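Local coordinates for uncharacterized protein (Lodderomyces elongisporus NRRL YB-4239, PDB 4EXJ) that is of unknown function but belongs to the glutathione S-transferase superfamily, carries the name of the regulator Ure2, and may bind glutathione, at residues Asn13-Pro17 / Ser68-Leu72; His83-Tyr87 / Val157-Ile163; Gln113-Ala118 / Tyr134-Phe139; Leu150-Phe156 / Trp198-Ala202. All coordinates share one frame; numbering follows the deposited sequence.

How the contacts relate
Contact 1 is buried near the centre of the chain and lies in the N-terminal, thioredoxin-like domain, where it joins two helix starts through a mixture of polar bonds and packing. The other three belong to the helical C-terminal domain. Contact 3 is a buried antiparallel helix pair, mostly apolar; contacts 1 and 3 both touch the second subunit. Contacts 2 and 4 lie nearer the surface, on the same side of the chain, with charged side chains at their exposed margins. They share the loop between helices 129-149 and 163-179, so Trp155 of contact 4 packs on Lys160 and Phe161 of contact 2. Leu72 of contact 1 touches Ile163 of contact 2, so these contacts meet where the domains adjoin.

Contact 1 of 4, residues Asn13-Pro17 / Ser68-Leu72; sequences NGRKP and SNNIL
Asn13 and Lys16 meet Ser68 and Asn69 in a buried contact between two helix starts of the thioredoxin-like N-terminal domain. The sequence SNNIL resembles the SNAIL/TRAIL motif, which in glutathione S-transferases opens the helix beside the glutathione site; a sulfate about 6 Å from the Asn13 side chain, probably from the crystallisation liquor, is consistent with a pocket here. Ser68 OG donates to Asn13 O at 2.6 Å, and a small hydroxyl suits this tight place. Its chi1 of -165° puts OG opposite the backbone N, facing the turn that leads into helix 15-23. Lys16 reaches past this serine, with CB lying 3.5 Å from Ser68 OG. Its chain bends at chi3 (-139°) and brings NZ to two amide oxygens: Asn69 OD1 at 2.7 Å, approached from outside the carbonyl plane, and Asn13 OD1 at 3.1 Å, approached almost in line with C=O. A third oxygen, that of Gln106, also accepts from NZ, so the buried ammonium is well paired although no carboxylate is among these partners. Further along the helices the chemistry turns apolar. Pro17 CB presses on Ile71 CG2 at 3.5 Å, tighter than usual for two carbons, while Leu72 lies along the aliphatic part of Lys16 and brings CD2 within 3.5 Å of Lys16 O. Pro55 covers Pro17, Ser68 and Ile71, helix 93-120 packs on Asn13 and Asn69, strand 64-66 supports Ile71, and Phe104 of the second subunit packs on Asn69.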
# COMPACT_ATOMS: atom_id res chain seq x y z
N ASN B 13 -11.53 -4.69 -1.58
CA ASN B 13 -10.78 -4.10 -2.70
C ASN B 13 -11.59 -3.97 -3.99
O ASN B 13 -11.42 -3.00 -4.74
CB ASN B 13 -9.50 -4.90 -2.99
CG ASN B 13 -8.33 -4.49 -2.11
OD1 ASN B 13 -8.26 -3.35 -1.63
ND2 ASN B 13 -7.42 -5.41 -1.89
N GLY B 14 -12.47 -4.93 -4.25
CA GLY B 14 -13.21 -4.95 -5.50
C GLY B 14 -14.14 -3.76 -5.69
O GLY B 14 -14.35 -3.29 -6.81
N ARG B 15 -14.73 -3.29 -4.59
CA ARG B 15 -15.81 -2.32 -4.67
C ARG B 15 -15.31 -0.90 -4.89
O ARG B 15 -16.07 -0.06 -5.31
CB ARG B 15 -16.70 -2.41 -3.42
CG ARG B 15 -17.65 -3.60 -3.46
CD ARG B 15 -18.01 -4.00 -2.02
NE ARG B 15 -19.13 -4.93 -1.95
CZ ARG B 15 -19.54 -5.46 -0.80
NH1 ARG B 15 -18.89 -5.15 0.32
NH2 ARG B 15 -20.59 -6.29 -0.77
N LYS B 16 -14.04 -0.64 -4.62
CA LYS B 16 -13.56 0.73 -4.69
C LYS B 16 -13.67 1.37 -6.08
O LYS B 16 -14.32 2.41 -6.25
CB LYS B 16 -12.13 0.81 -4.18
CG LYS B 16 -12.02 0.62 -2.68
CD LYS B 16 -10.59 0.88 -2.24
CE LYS B 16 -10.15 -0.11 -1.24
NZ LYS B 16 -8.68 -0.34 -1.18
N PRO B 17 -13.04 0.76 -7.10
CA PRO B 17 -13.13 1.36 -8.44
C PRO B 17 -14.53 1.22 -9.03
O PRO B 17 -14.94 2.03 -9.85
CB PRO B 17 -12.06 0.58 -9.26
CG PRO B 17 -11.84 -0.69 -8.51
CD PRO B 17 -12.15 -0.42 -7.05
N SER B 68 -6.20 -2.02 -6.39
CA SER B 68 -7.42 -1.27 -6.26
C SER B 68 -7.21 0.25 -6.12
O SER B 68 -7.87 1.02 -6.80
CB SER B 68 -8.21 -1.80 -5.06
OG SER B 68 -9.53 -1.32 -5.12
N ASN B 69 -6.33 0.67 -5.21
CA ASN B 69 -6.20 2.12 -4.98
C ASN B 69 -5.46 2.81 -6.13
O ASN B 69 -5.69 3.99 -6.41
CB ASN B 69 -5.57 2.42 -3.61
CG ASN B 69 -6.54 2.14 -2.50
OD1 ASN B 69 -7.63 1.63 -2.75
ND2 ASN B 69 -6.17 2.47 -1.26
N ASN B 70 -4.62 2.05 -6.82
CA ASN B 70 -4.05 2.53 -8.09
C ASN B 70 -5.11 2.68 -9.20
O ASN B 70 -5.08 3.61 -9.99
CB ASN B 70 -2.97 1.54 -8.53
CG ASN B 70 -2.35 1.96 -9.83
OD1 ASN B 70 -1.84 3.07 -9.96
ND2 ASN B 70 -2.41 1.09 -10.82
N ILE B 71 -6.03 1.73 -9.28
CA ILE B 71 -7.11 1.84 -10.25
C ILE B 71 -7.96 3.07 -9.92
O ILE B 71 -8.39 3.77 -10.82
CB ILE B 71 -7.93 0.55 -10.29
CG1 ILE B 71 -7.02 -0.59 -10.77
CG2 ILE B 71 -9.18 0.74 -11.17
CD1 ILE B 71 -7.63 -2.01 -10.52
N LEU B 72 -8.19 3.35 -8.64
CA LEU B 72 -8.87 4.59 -8.28
C LEU B 72 -8.20 5.78 -8.94
O LEU B 72 -8.86 6.65 -9.52
CB LEU B 72 -8.91 4.79 -6.75
CG LEU B 72 -9.98 3.97 -6.01
CD1 LEU B 72 -9.86 4.18 -4.49
CD2 LEU B 72 -11.40 4.30 -6.48

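Contact 2 of 4, residues His83-Tyr87 / Val157-Ile163; sequences HKFFY and VGDKFTI
Lys160 NZ lies in the carbonyl plane of His83 and donates to its O at 3.1 Å; NZ also donates, at 2.9 Å, to the oxygen of a water that lies 2.6 Å from Phe86 O. A lysine suits this place because its long chain, extended beyond CG, spans from one loop to the other and carries its charge to the carbonyl of His83; on the way CE passes 3.3 Å from Lys84 O. A second water bridges Lys84 O and Phe161 O. The loops also meet directly: Ile163 N donates to Phe85 O at 2.8 Å, so a peptide N-H from the first turn of helix 163-179, which no earlier turn of that helix can satisfy, is used here. Tyr87 lies across the other end. With chi1 at -66° its ring extends toward the type II' turn 157-160, where CE2 touches Val157 CG1 and Thr162 CG2, and OH receives a weak bond from Asp159 N at 3.5 Å. Gly158 fits this turn through its positive phi and its lack of a side chain beside the hydroxyl. The side chains of Phe85 and Phe161 touch, CE1 to CD1, at 3.8 Å, while Phe161 stacks on Phe205. Thr162 is the N-cap of helix 163-179: its OG1 takes Val164 N and its own N bonds Asp165, matching the Thr-x-x-Asp sequence known in glutathione S-transferases. Helix 15-23 covers Phe85, Phe161 and Ile163 through Leu20 and Leu23, whereas helix 93-120 backs Tyr87 and Val157.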
# COMPACT_ATOMS: atom_id res chain seq x y z
N HIS B 83 -12.41 16.92 -12.39
CA HIS B 83 -11.78 16.72 -11.08
C HIS B 83 -12.80 16.85 -9.97
O HIS B 83 -12.59 17.58 -8.98
CB HIS B 83 -10.64 17.73 -10.87
CG HIS B 83 -9.53 17.60 -11.86
ND1 HIS B 83 -8.24 17.96 -11.58
CD2 HIS B 83 -9.52 17.12 -13.13
CE1 HIS B 83 -7.47 17.72 -12.64
NE2 HIS B 83 -8.23 17.21 -13.59
N LYS B 84 -13.92 16.16 -10.12
CA LYS B 84 -14.92 16.17 -9.05
C LYS B 84 -14.44 15.41 -7.80
O LYS B 84 -14.72 15.81 -6.67
CB LYS B 84 -16.24 15.58 -9.55
CG LYS B 84 -17.33 15.50 -8.48
CD LYS B 84 -18.65 15.06 -9.11
CE LYS B 84 -19.77 15.03 -8.07
NZ LYS B 84 -21.05 14.55 -8.65
N PHE B 85 -13.69 14.33 -8.03
CA PHE B 85 -13.36 13.38 -6.97
C PHE B 85 -11.89 13.25 -6.66
O PHE B 85 -11.48 12.34 -5.94
CB PHE B 85 -13.93 11.99 -7.30
CG PHE B 85 -15.44 11.97 -7.40
CD1 PHE B 85 -16.22 12.21 -6.27
CD2 PHE B 85 -16.07 11.70 -8.61
CE1 PHE B 85 -17.61 12.18 -6.34
CE2 PHE B 85 -17.47 11.69 -8.70
CZ PHE B 85 -18.24 11.93 -7.56
N PHE B 86 -11.07 14.15 -7.20
CA PHE B 86 -9.65 14.07 -6.87
C PHE B 86 -8.98 15.38 -7.15
O PHE B 86 -9.55 16.25 -7.81
CB PHE B 86 -8.95 12.93 -7.63
CG PHE B 86 -8.53 13.29 -9.05
CD1 PHE B 86 -9.48 13.57 -10.03
CD2 PHE B 86 -7.19 13.31 -9.41
CE1 PHE B 86 -9.10 13.86 -11.34
CE2 PHE B 86 -6.80 13.61 -10.71
CZ PHE B 86 -7.76 13.89 -11.67
N TYR B 87 -7.75 15.48 -6.65
CA TYR B 87 -6.91 16.65 -6.88
C TYR B 87 -5.70 16.25 -7.74
O TYR B 87 -5.06 15.23 -7.51
CB TYR B 87 -6.46 17.21 -5.55
CG TYR B 87 -7.58 17.78 -4.72
CD1 TYR B 87 -8.06 19.07 -4.95
CD2 TYR B 87 -8.17 17.04 -3.69
CE1 TYR B 87 -9.09 19.60 -4.20
CE2 TYR B 87 -9.20 17.57 -2.92
CZ TYR B 87 -9.65 18.85 -3.18
OH TYR B 87 -10.67 19.38 -2.42
N VAL B 157 -9.56 14.68 2.64
CA VAL B 157 -8.69 15.57 1.88
C VAL B 157 -9.49 16.74 1.33
O VAL B 157 -10.52 16.56 0.69
CB VAL B 157 -8.00 14.83 0.70
CG1 VAL B 157 -7.07 15.77 -0.07
CG2 VAL B 157 -7.20 13.60 1.21
N GLY B 158 -8.99 17.95 1.57
CA GLY B 158 -9.64 19.11 0.98
C GLY B 158 -11.01 19.32 1.58
O GLY B 158 -11.23 19.04 2.75
N ASP B 159 -11.94 19.84 0.78
CA ASP B 159 -13.23 20.23 1.33
C ASP B 159 -14.40 19.46 0.73
O ASP B 159 -15.53 19.95 0.73
CB ASP B 159 -13.44 21.75 1.19
CG ASP B 159 -13.44 22.22 -0.26
OD1 ASP B 159 -13.26 21.41 -1.19
OD2 ASP B 159 -13.65 23.44 -0.46
N LYS B 160 -14.15 18.25 0.24
CA LYS B 160 -15.20 17.52 -0.42
C LYS B 160 -14.88 16.03 -0.43
O LYS B 160 -13.73 15.62 -0.18
CB LYS B 160 -15.36 17.99 -1.86
CG LYS B 160 -14.17 17.67 -2.73
CD LYS B 160 -14.32 18.27 -4.11
CE LYS B 160 -13.06 18.12 -4.93
NZ LYS B 160 -13.19 18.87 -6.21
N PHE B 161 -15.92 15.25 -0.69
CA PHE B 161 -15.81 13.80 -0.90
C PHE B 161 -14.86 13.50 -2.07
O PHE B 161 -15.05 14.02 -3.18
CB PHE B 161 -17.22 13.27 -1.20
CG PHE B 161 -17.31 11.79 -1.44
CD1 PHE B 161 -17.09 11.25 -2.71
CD2 PHE B 161 -17.74 10.94 -0.43
CE1 PHE B 161 -17.24 9.89 -2.93
CE2 PHE B 161 -17.88 9.58 -0.65
CZ PHE B 161 -17.65 9.06 -1.89
N THR B 162 -13.85 12.66 -1.83
CA THR B 162 -12.90 12.29 -2.88
C THR B 162 -12.61 10.79 -2.93
O THR B 162 -13.17 9.98 -2.18
CB THR B 162 -11.52 12.96 -2.68
OG1 THR B 162 -10.88 12.46 -1.49
CG2 THR B 162 -11.65 14.49 -2.61
N ILE B 163 -11.73 10.42 -3.85
CA ILE B 163 -11.30 9.03 -3.96
C ILE B 163 -10.71 8.50 -2.65
O ILE B 163 -10.73 7.30 -2.41
CB ILE B 163 -10.31 8.78 -5.14
CG1 ILE B 163 -9.05 9.66 -5.01
CG2 ILE B 163 -11.03 8.93 -6.52
CD1 ILE B 163 -8.05 9.48 -6.13
O HOH W 1 -16.85 15.40 -4.80
O HOH W 2 -10.50 18.60 -7.17
O HOH W 3 -12.14 21.77 -3.43

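Contact 3 of 4, residues Gln113-Ala118 / Tyr134-Phe139; sequences QTLTIA and YVLSSF
Tyr134 and Gln113 begin a packed antiparallel pair within the helical C-terminal domain of the glutathione S-transferase fold, joining helices 93-120 and 129-149. The short segments run at 160° to each other, with axes 8.8 Å apart at closest approach. Tyr134 lies with its CG anti to the backbone N (chi1 -180°), which carries the ring across to the neighbouring helix until OH donates to Gln113 OE1 at 2.6 Å. The bond lies in the amide plane and uses a lone pair of that oxygen. The amide is fixed from its other end as well, since NE2 bonds Ser112 of the second subunit; a glutamine, able to accept and donate at once, suits this place beside the dimer interface. Val135 follows, with its branches spread over the backbone of Thr114: CG1 lies 3.8 Å from Thr114 O, and CG2 meets Ile117 CG2 at 3.9 Å. A beta-branched residue offers two methyls close to the backbone. One turn on, Ser138 is small enough to let the helices close up, its CB 3.6 Å from Thr114 CG2, while a water links its OG to Gln113 OE1. Gln113 O, buried beneath it, has no partner in the model; a wider pi-type turn at 113-116 disturbs the regular helix bonding there. Phe139 closes the walk. Leu115 CD2 approaches its edge, and Thr114, whose hydroxyl bonds back to Phe110 O, places CB over one ring face in a CH-pi contact, 3.7 Å from the Phe139 centroid.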
# COMPACT_ATOMS: atom_id res chain seq x y z
N GLN B 113 -3.48 -4.92 6.40
CA GLN B 113 -3.25 -5.28 7.80
C GLN B 113 -4.42 -5.83 8.57
O GLN B 113 -4.23 -6.36 9.61
CB GLN B 113 -2.70 -4.10 8.60
CG GLN B 113 -1.26 -3.78 8.37
CD GLN B 113 -0.34 -4.79 8.98
OE1 GLN B 113 -0.26 -4.89 10.18
NE2 GLN B 113 0.31 -5.56 8.16
N THR B 114 -5.63 -5.63 8.10
CA THR B 114 -6.77 -6.06 8.85
C THR B 114 -7.66 -7.06 8.11
O THR B 114 -7.57 -8.22 8.35
CB THR B 114 -7.57 -4.84 9.38
OG1 THR B 114 -8.22 -4.15 8.33
CG2 THR B 114 -6.65 -3.90 10.11
N LEU B 115 -8.47 -6.59 7.18
CA LEU B 115 -9.37 -7.45 6.45
C LEU B 115 -8.67 -8.56 5.65
O LEU B 115 -9.09 -9.67 5.66
CB LEU B 115 -10.22 -6.64 5.49
CG LEU B 115 -11.09 -5.52 6.05
CD1 LEU B 115 -11.82 -4.74 4.98
CD2 LEU B 115 -12.06 -6.09 6.99
N THR B 116 -7.59 -8.24 4.96
CA THR B 116 -6.97 -9.30 4.14
C THR B 116 -6.36 -10.39 5.02
O THR B 116 -6.51 -11.57 4.71
CB THR B 116 -5.93 -8.73 3.21
OG1 THR B 116 -6.61 -7.82 2.35
CG2 THR B 116 -5.32 -9.85 2.37
N ILE B 117 -5.70 -9.97 6.10
CA ILE B 117 -5.08 -10.92 7.05
C ILE B 117 -6.16 -11.77 7.69
O ILE B 117 -6.02 -12.99 7.79
CB ILE B 117 -4.33 -10.22 8.18
CG1 ILE B 117 -3.18 -9.38 7.64
CG2 ILE B 117 -3.82 -11.26 9.19
CD1 ILE B 117 -2.28 -10.16 6.78
N ALA B 118 -7.22 -11.13 8.17
CA ALA B 118 -8.32 -11.88 8.79
C ALA B 118 -8.90 -12.93 7.84
O ALA B 118 -9.05 -14.11 8.22
CB ALA B 118 -9.43 -10.93 9.25
N TYR B 134 -3.82 -9.82 16.55
CA TYR B 134 -2.98 -8.99 15.70
C TYR B 134 -3.88 -8.03 14.94
O TYR B 134 -3.65 -6.82 14.92
CB TYR B 134 -2.16 -9.82 14.71
CG TYR B 134 -1.27 -8.97 13.83
CD1 TYR B 134 0.01 -8.62 14.24
CD2 TYR B 134 -1.71 -8.53 12.58
CE1 TYR B 134 0.83 -7.85 13.44
CE2 TYR B 134 -0.89 -7.74 11.77
CZ TYR B 134 0.37 -7.40 12.21
OH TYR B 134 1.17 -6.64 11.41
N VAL B 135 -4.92 -8.59 14.33
CA VAL B 135 -5.90 -7.81 13.56
C VAL B 135 -6.65 -6.79 14.40
O VAL B 135 -6.87 -5.66 13.98
CB VAL B 135 -6.87 -8.73 12.84
CG1 VAL B 135 -7.96 -7.92 12.16
CG2 VAL B 135 -6.09 -9.55 11.82
N LEU B 136 -7.04 -7.19 15.59
CA LEU B 136 -7.73 -6.26 16.47
C LEU B 136 -6.84 -5.05 16.82
O LEU B 136 -7.28 -3.89 16.76
CB LEU B 136 -8.17 -7.00 17.73
CG LEU B 136 -9.22 -6.29 18.57
CD1 LEU B 136 -10.50 -5.94 17.78
CD2 LEU B 136 -9.56 -7.19 19.77
N SER B 137 -5.58 -5.30 17.15
CA SER B 137 -4.64 -4.21 17.46
C SER B 137 -4.41 -3.35 16.22
O SER B 137 -4.24 -2.13 16.32
CB SER B 137 -3.31 -4.76 17.97
OG SER B 137 -3.50 -5.59 19.10
N SER B 138 -4.39 -3.99 15.05
CA SER B 138 -4.23 -3.22 13.80
C SER B 138 -5.43 -2.30 13.55
O SER B 138 -5.27 -1.18 13.07
CB SER B 138 -4.01 -4.14 12.60
OG SER B 138 -2.76 -4.79 12.70
N PHE B 139 -6.64 -2.76 13.87
CA PHE B 139 -7.81 -1.92 13.72
C PHE B 139 -7.75 -0.76 14.72
O PHE B 139 -8.09 0.36 14.41
CB PHE B 139 -9.09 -2.70 14.04
CG PHE B 139 -9.67 -3.45 12.87
CD1 PHE B 139 -9.95 -2.79 11.67
CD2 PHE B 139 -10.00 -4.79 12.98
CE1 PHE B 139 -10.51 -3.45 10.60
CE2 PHE B 139 -10.55 -5.49 11.89
CZ PHE B 139 -10.81 -4.83 10.70
O HOH W 4 -0.86 -2.84 11.68

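Contact 4 of 4, residues Leu150-Phe156 / Trp198-Ala202; sequences LSGRDWF and WFQRA
Trp198 is clasped by Leu150, Asp154 and Phe156, with the loop 150-156 packed against one side of helix 193-203. Its chi1 of 160° swings the indole away from its own backbone N and over into the loop. Phe156 then points an edge at one indole face, an edge-to-face pair with planes at 77° and the ring centroid 5.0 Å from that of the five-membered ring; Phe156 CE2 comes within 3.6 Å of Trp198 CE2. Leu150 fills the space beside them, its CD1 lying 3.5 Å from Trp198 CB and its CD2 over the Phe156 ring. Arg201 takes the rarer position between backbone N and carbonyl carbon (chi1 74°) and bends again at chi3, which folds it back over the loop. Its CD sits over the six-membered ring of Trp155, 3.9 Å from the centroid, and NH1 donates to Asp154 O at 2.9 Å in a bent bond. The Asp154 carboxylate stacks on the guanidinium rather than meeting an N-H, so their long salt bridge, 3.8 Å from OD1 to NH2, is a matter of charge alone. Trp155 also lays its edge against Ala202, whose small side chain allows the close approach. Asp165, the aspartate of the Thr-x-x-Asp sequence, bonds Trp198 NE1 and Phe156 N and ties both to the start of helix 163-179, where Phe168 stacks on Phe156, within the helical C-terminal domain of the glutathione S-transferase fold.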
# COMPACT_ATOMS: atom_id res chain seq x y z
N LEU B 150 -9.33 13.08 10.97
CA LEU B 150 -10.65 13.61 10.69
C LEU B 150 -11.02 14.73 11.67
O LEU B 150 -12.06 15.36 11.52
CB LEU B 150 -11.69 12.48 10.72
CG LEU B 150 -11.63 11.60 9.46
CD1 LEU B 150 -12.52 10.36 9.62
CD2 LEU B 150 -12.00 12.39 8.20
N SER B 151 -10.17 14.97 12.65
CA SER B 151 -10.44 16.02 13.64
C SER B 151 -10.63 17.37 12.96
O SER B 151 -9.74 17.86 12.26
CB SER B 151 -9.31 16.13 14.65
OG SER B 151 -9.66 17.09 15.65
N GLY B 152 -11.80 17.96 13.16
CA GLY B 152 -12.09 19.29 12.64
C GLY B 152 -12.40 19.36 11.16
O GLY B 152 -12.45 20.44 10.59
N ARG B 153 -12.60 18.20 10.52
CA ARG B 153 -12.96 18.21 9.11
C ARG B 153 -14.09 17.26 8.76
O ARG B 153 -14.44 16.37 9.55
CB ARG B 153 -11.75 17.88 8.24
CG ARG B 153 -10.86 16.81 8.79
CD ARG B 153 -9.56 16.82 8.01
NE ARG B 153 -9.84 17.12 6.62
CZ ARG B 153 -8.95 17.57 5.75
NH1 ARG B 153 -7.69 17.78 6.14
NH2 ARG B 153 -9.32 17.82 4.50
N ASP B 154 -14.65 17.45 7.58
CA ASP B 154 -15.74 16.61 7.11
C ASP B 154 -15.21 15.44 6.30
O ASP B 154 -15.77 14.34 6.34
CB ASP B 154 -16.69 17.41 6.24
CG ASP B 154 -17.67 18.23 7.06
OD1 ASP B 154 -17.64 18.10 8.30
OD2 ASP B 154 -18.46 18.97 6.45
N TRP B 155 -14.15 15.71 5.55
CA TRP B 155 -13.60 14.72 4.60
C TRP B 155 -12.10 14.54 4.80
O TRP B 155 -11.44 15.34 5.46
CB TRP B 155 -13.88 15.15 3.18
CG TRP B 155 -15.32 15.45 2.91
CD1 TRP B 155 -15.88 16.69 2.69
CD2 TRP B 155 -16.40 14.51 2.84
NE1 TRP B 155 -17.23 16.57 2.46
CE2 TRP B 155 -17.58 15.25 2.56
CE3 TRP B 155 -16.49 13.12 2.98
CZ2 TRP B 155 -18.82 14.63 2.42
CZ3 TRP B 155 -17.73 12.52 2.85
CH2 TRP B 155 -18.88 13.27 2.57
N PHE B 156 -11.55 13.46 4.22
CA PHE B 156 -10.14 13.18 4.44
C PHE B 156 -9.21 14.20 3.83
O PHE B 156 -8.19 14.54 4.44
CB PHE B 156 -9.77 11.77 3.96
CG PHE B 156 -9.94 10.71 5.02
CD1 PHE B 156 -9.00 10.57 6.03
CD2 PHE B 156 -11.07 9.91 5.05
CE1 PHE B 156 -9.15 9.60 7.03
CE2 PHE B 156 -11.24 8.96 6.05
CZ PHE B 156 -10.29 8.80 7.04
N TRP B 198 -17.91 10.68 10.10
CA TRP B 198 -17.43 10.69 8.75
C TRP B 198 -17.98 9.49 7.94
O TRP B 198 -18.37 9.64 6.79
CB TRP B 198 -15.89 10.67 8.72
CG TRP B 198 -15.42 10.18 7.37
CD1 TRP B 198 -15.22 10.94 6.25
CD2 TRP B 198 -15.14 8.81 6.99
NE1 TRP B 198 -14.85 10.13 5.19
CE2 TRP B 198 -14.78 8.83 5.62
CE3 TRP B 198 -15.16 7.59 7.67
CZ2 TRP B 198 -14.44 7.66 4.91
CZ3 TRP B 198 -14.81 6.42 6.96
CH2 TRP B 198 -14.47 6.47 5.59
N PHE B 199 -18.01 8.30 8.53
CA PHE B 199 -18.52 7.16 7.80
C PHE B 199 -19.97 7.39 7.37
O PHE B 199 -20.36 7.13 6.23
CB PHE B 199 -18.40 5.84 8.58
CG PHE B 199 -18.93 4.66 7.82
CD1 PHE B 199 -18.25 4.19 6.71
CD2 PHE B 199 -20.13 4.05 8.19
CE1 PHE B 199 -18.73 3.11 6.00
CE2 PHE B 199 -20.62 2.97 7.48
CZ PHE B 199 -19.91 2.50 6.36
N GLN B 200 -20.78 7.89 8.29
CA GLN B 200 -22.19 8.09 7.97
C GLN B 200 -22.37 9.11 6.84
O GLN B 200 -23.23 8.94 5.97
CB GLN B 200 -22.96 8.53 9.23
CG GLN B 200 -23.03 7.47 10.32
CD GLN B 200 -23.73 6.19 9.88
OE1 GLN B 200 -24.53 6.19 8.95
NE2 GLN B 200 -23.44 5.10 10.56
N ARG B 201 -21.56 10.16 6.83
CA ARG B 201 -21.69 11.14 5.77
C ARG B 201 -21.15 10.60 4.45
O ARG B 201 -21.67 10.93 3.39
CB ARG B 201 -21.08 12.51 6.11
CG ARG B 201 -19.58 12.61 6.12
CD ARG B 201 -19.17 14.10 6.26
NE ARG B 201 -19.52 14.60 7.58
CZ ARG B 201 -18.73 14.54 8.65
NH1 ARG B 201 -17.51 13.99 8.57
NH2 ARG B 201 -19.16 15.01 9.81
N ALA B 202 -20.12 9.76 4.52
CA ALA B 202 -19.58 9.19 3.30
C ALA B 202 -20.50 8.16 2.63
O ALA B 202 -20.66 8.17 1.41
CB ALA B 202 -18.19 8.59 3.56